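Local structure of carbon dioxide concentrating mechanism protein CcmK (Synechococcus elongatus, 4OX6) at residues Ile31-Asp36 and Ile76-Asn81. The protein probably forms hexameric tiles of the carboxysome shell, the protein coat of the bacterial microcompartment that concentrates carbon dioxide. Numbering follows the deposited sequence.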
ATOM      1  N   ILE A  31      16.443  -2.082   8.656  1.00  8.54           N
ATOM      2  CA  ILE A  31      16.290  -0.714   9.093  1.00  9.02           C
ATOM      3  C   ILE A  31      16.472  -0.596  10.590  1.00  8.18           C
ATOM      4  O   ILE A  31      16.951   0.412  11.079  1.00  8.23           O
ATOM      5  CB  ILE A  31      14.963  -0.095   8.590  1.00  7.84           C
ATOM      6  CG1 ILE A  31      15.133   1.415   8.432  1.00  9.03           C
ATOM      7  CG2 ILE A  31      13.752  -0.386   9.449  1.00 10.00           C
ATOM      8  CD1 ILE A  31      16.156   1.862   7.393  1.00  9.84           C
ATOM      9  N   LEU A  32      16.100  -1.623  11.331  1.00  8.19           N
ATOM     10  CA  LEU A  32      16.298  -1.604  12.770  1.00  8.49           C
ATOM     11  C   LEU A  32      17.808  -1.658  13.041  1.00  9.31           C
ATOM     12  O   LEU A  32      18.363  -0.964  13.899  1.00  9.23           O
ATOM     13  CB  LEU A  32      15.655  -2.781  13.480  1.00  9.19           C
ATOM     14  CG  LEU A  32      14.114  -2.826  13.417  1.00  9.10           C
ATOM     15  CD1 LEU A  32      13.603  -4.130  14.093  1.00 10.63           C
ATOM     16  CD2 LEU A  32      13.460  -1.631  14.123  1.00 12.90           C
ATOM     17  N   ALA A  33      18.515  -2.521  12.286  1.00  9.45           N
ATOM     18  CA  ALA A  33      19.986  -2.639  12.388  1.00  7.82           C
ATOM     19  C   ALA A  33      20.613  -1.305  12.104  1.00  9.76           C
ATOM     20  O   ALA A  33      21.512  -0.863  12.840  1.00  9.47           O
ATOM     21  CB  ALA A  33      20.503  -3.671  11.413  1.00 10.31           C
ATOM     22  N   ALA A  34      20.226  -0.671  11.011  1.00  9.66           N
ATOM     23  CA  ALA A  34      20.785   0.638  10.684  1.00  9.38           C
ATOM     24  C   ALA A  34      20.531   1.659  11.769  1.00 10.00           C
ATOM     25  O   ALA A  34      21.463   2.418  12.143  1.00  8.77           O
ATOM     26  CB  ALA A  34      20.216   1.143   9.385  1.00  8.15           C
ATOM     27  N   ALA A  35      19.304   1.754  12.251  1.00  8.45           N
ATOM     28  CA  ALA A  35      18.927   2.770  13.231  1.00  8.96           C
ATOM     29  C   ALA A  35      19.739   2.596  14.474  1.00  9.56           C
ATOM     30  O   ALA A  35      20.285   3.564  15.025  1.00  8.68           O
ATOM     31  CB  ALA A  35      17.472   2.636  13.551  1.00  9.92           C
ATOM     32  N   ASP A  36      19.867   1.378  14.969  1.00  9.76           N
ATOM     33  CA  ASP A  36      20.613   1.130  16.188  1.00  8.38           C
ATOM     34  C   ASP A  36      22.081   1.462  16.013  1.00 10.39           C
ATOM     35  O   ASP A  36      22.707   2.066  16.926  1.00  9.74           O
ATOM     36  CB  ASP A  36      20.442  -0.304  16.698  1.00  8.65           C
ATOM     37  CG  ASP A  36      20.964  -0.496  18.111  1.00 11.23           C
ATOM     38  OD1 ASP A  36      20.376   0.126  19.044  1.00 12.80           O
ATOM     39  OD2 ASP A  36      21.932  -1.287  18.286  1.00 11.46           O
ATOM     40  N   ILE A  76      25.022   2.373   7.199  1.00  9.73           N
ATOM     41  CA  ILE A  76      25.256   1.751   5.923  1.00 10.70           C
ATOM     42  C   ILE A  76      25.848   0.378   6.121  1.00 10.34           C
ATOM     43  O   ILE A  76      25.353  -0.626   5.524  1.00 11.82           O
ATOM     44  CB  ILE A  76      26.173   2.646   5.047  1.00 11.78           C
ATOM     45  CG1 ILE A  76      25.418   3.892   4.495  1.00 10.50           C
ATOM     46  CG2 ILE A  76      26.775   1.816   3.909  1.00 13.33           C
ATOM     47  CD1 ILE A  76      26.272   4.960   3.913  1.00 14.78           C
ATOM     48  N   GLU A  77      26.835   0.264   6.980  1.00 10.06           N
ATOM     49  CA  GLU A  77      27.465  -1.027   7.205  1.00 12.15           C
ATOM     50  C   GLU A  77      26.489  -1.985   7.854  1.00 11.76           C
ATOM     51  O   GLU A  77      26.406  -3.172   7.463  1.00 12.48           O
ATOM     52  CB  GLU A  77      28.701  -0.859   8.065  1.00 11.65           C
ATOM     53  CG  GLU A  77      29.769  -0.104   7.275  1.00 21.38           C
ATOM     54  CD  GLU A  77      30.044  -0.711   5.857  1.00 31.98           C
ATOM     55  OE1 GLU A  77      30.332  -1.929   5.770  1.00 41.60           O
ATOM     56  OE2 GLU A  77      29.931  -0.004   4.825  1.00 28.79           O
ATOM     57  N   ALA A  78      25.721  -1.532   8.836  1.00 10.64           N
ATOM     58  CA  ALA A  78      24.789  -2.426   9.531  1.00  9.62           C
ATOM     59  C   ALA A  78      23.697  -2.931   8.606  1.00 12.08           C
ATOM     60  O   ALA A  78      23.309  -4.123   8.705  1.00 11.92           O
ATOM     61  CB  ALA A  78      24.197  -1.706  10.723  1.00 10.71           C
ATOM     62  N   ALA A  79      23.198  -2.069   7.725  1.00 11.12           N
ATOM     63  CA  ALA A  79      22.199  -2.491   6.764  1.00 12.98           C
ATOM     64  C   ALA A  79      22.709  -3.593   5.858  1.00 13.49           C
ATOM     65  O   ALA A  79      22.035  -4.650   5.679  1.00 13.30           O
ATOM     66  CB  ALA A  79      21.712  -1.319   5.962  1.00 12.82           C
ATOM     67  N   LYS A  80      23.891  -3.408   5.302  1.00 12.28           N
ATOM     68  CA  LYS A  80      24.478  -4.343   4.363  1.00 13.70           C
ATOM     69  C   LYS A  80      24.823  -5.665   5.004  1.00 15.20           C
ATOM     70  O   LYS A  80      24.717  -6.691   4.320  1.00 17.71           O
ATOM     71  CB  LYS A  80      25.735  -3.758   3.692  1.00 15.07           C
ATOM     72  CG  LYS A  80      25.467  -2.531   2.920  1.00 17.24           C
ATOM     73  CD  LYS A  80      26.795  -1.928   2.363  1.00 24.59           C
ATOM     74  CE  LYS A  80      27.335  -2.796   1.253  1.00 37.83           C
ATOM     75  NZ  LYS A  80      28.219  -2.022   0.329  1.00 54.84           N
ATOM     76  N   ASN A  81      25.134  -5.672   6.305  1.00 12.07           N
ATOM     77  CA  ASN A  81      25.562  -6.832   7.027  1.00 14.11           C
ATOM     78  C   ASN A  81      24.401  -7.564   7.659  1.00 12.82           C
ATOM     79  O   ASN A  81      24.613  -8.632   8.293  1.00 15.77           O
ATOM     80  CB  ASN A  81      26.554  -6.444   8.130  1.00 17.02           C
ATOM     81  CG  ASN A  81      27.873  -5.915   7.584  1.00 27.88           C
ATOM     82  OD1 ASN A  81      28.192  -6.105   6.422  1.00 31.66           O
ATOM     83  ND2 ASN A  81      28.635  -5.244   8.438  1.00 28.27           N
TER
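Helices 28-39 and 65-81 run nearly antiparallel where A33 and A34 meet A78 and A79; their local axes approach to 7.6 Å, with an angle of 154° between the N-to-C directions. In this BMC domain both helices lie against one antiparallel sheet, and the pair is a worked example of close helix packing through alanine: single methyls let the backbones come so near that the CA atoms of A34 and A78 are 5.2 Å apart. A78 has the largest share of the contact. Its methyl points at the facing helix and sits beside the peptide that joins A33 to A34, with CB 4.1 Å from A34 N. The A33 methyl likewise points toward the facing helix, lying 4.2 Å from that of A78 (CB to CB) and 3.9 Å from A78 O. That carbonyl oxygen also accepts a hydrogen bond from T82 OG1. Closer to the sheet, A34 and A79 touch more loosely, CB to CB at 4.5 Å; A34 also rests on L23 and A79 on T25, both of strand 19-26, joining the helix pair to the sheet. Contact between the segments is thus van der Waals packing, and its shortest approach sets A78 CB 3.5 Å from A33 O.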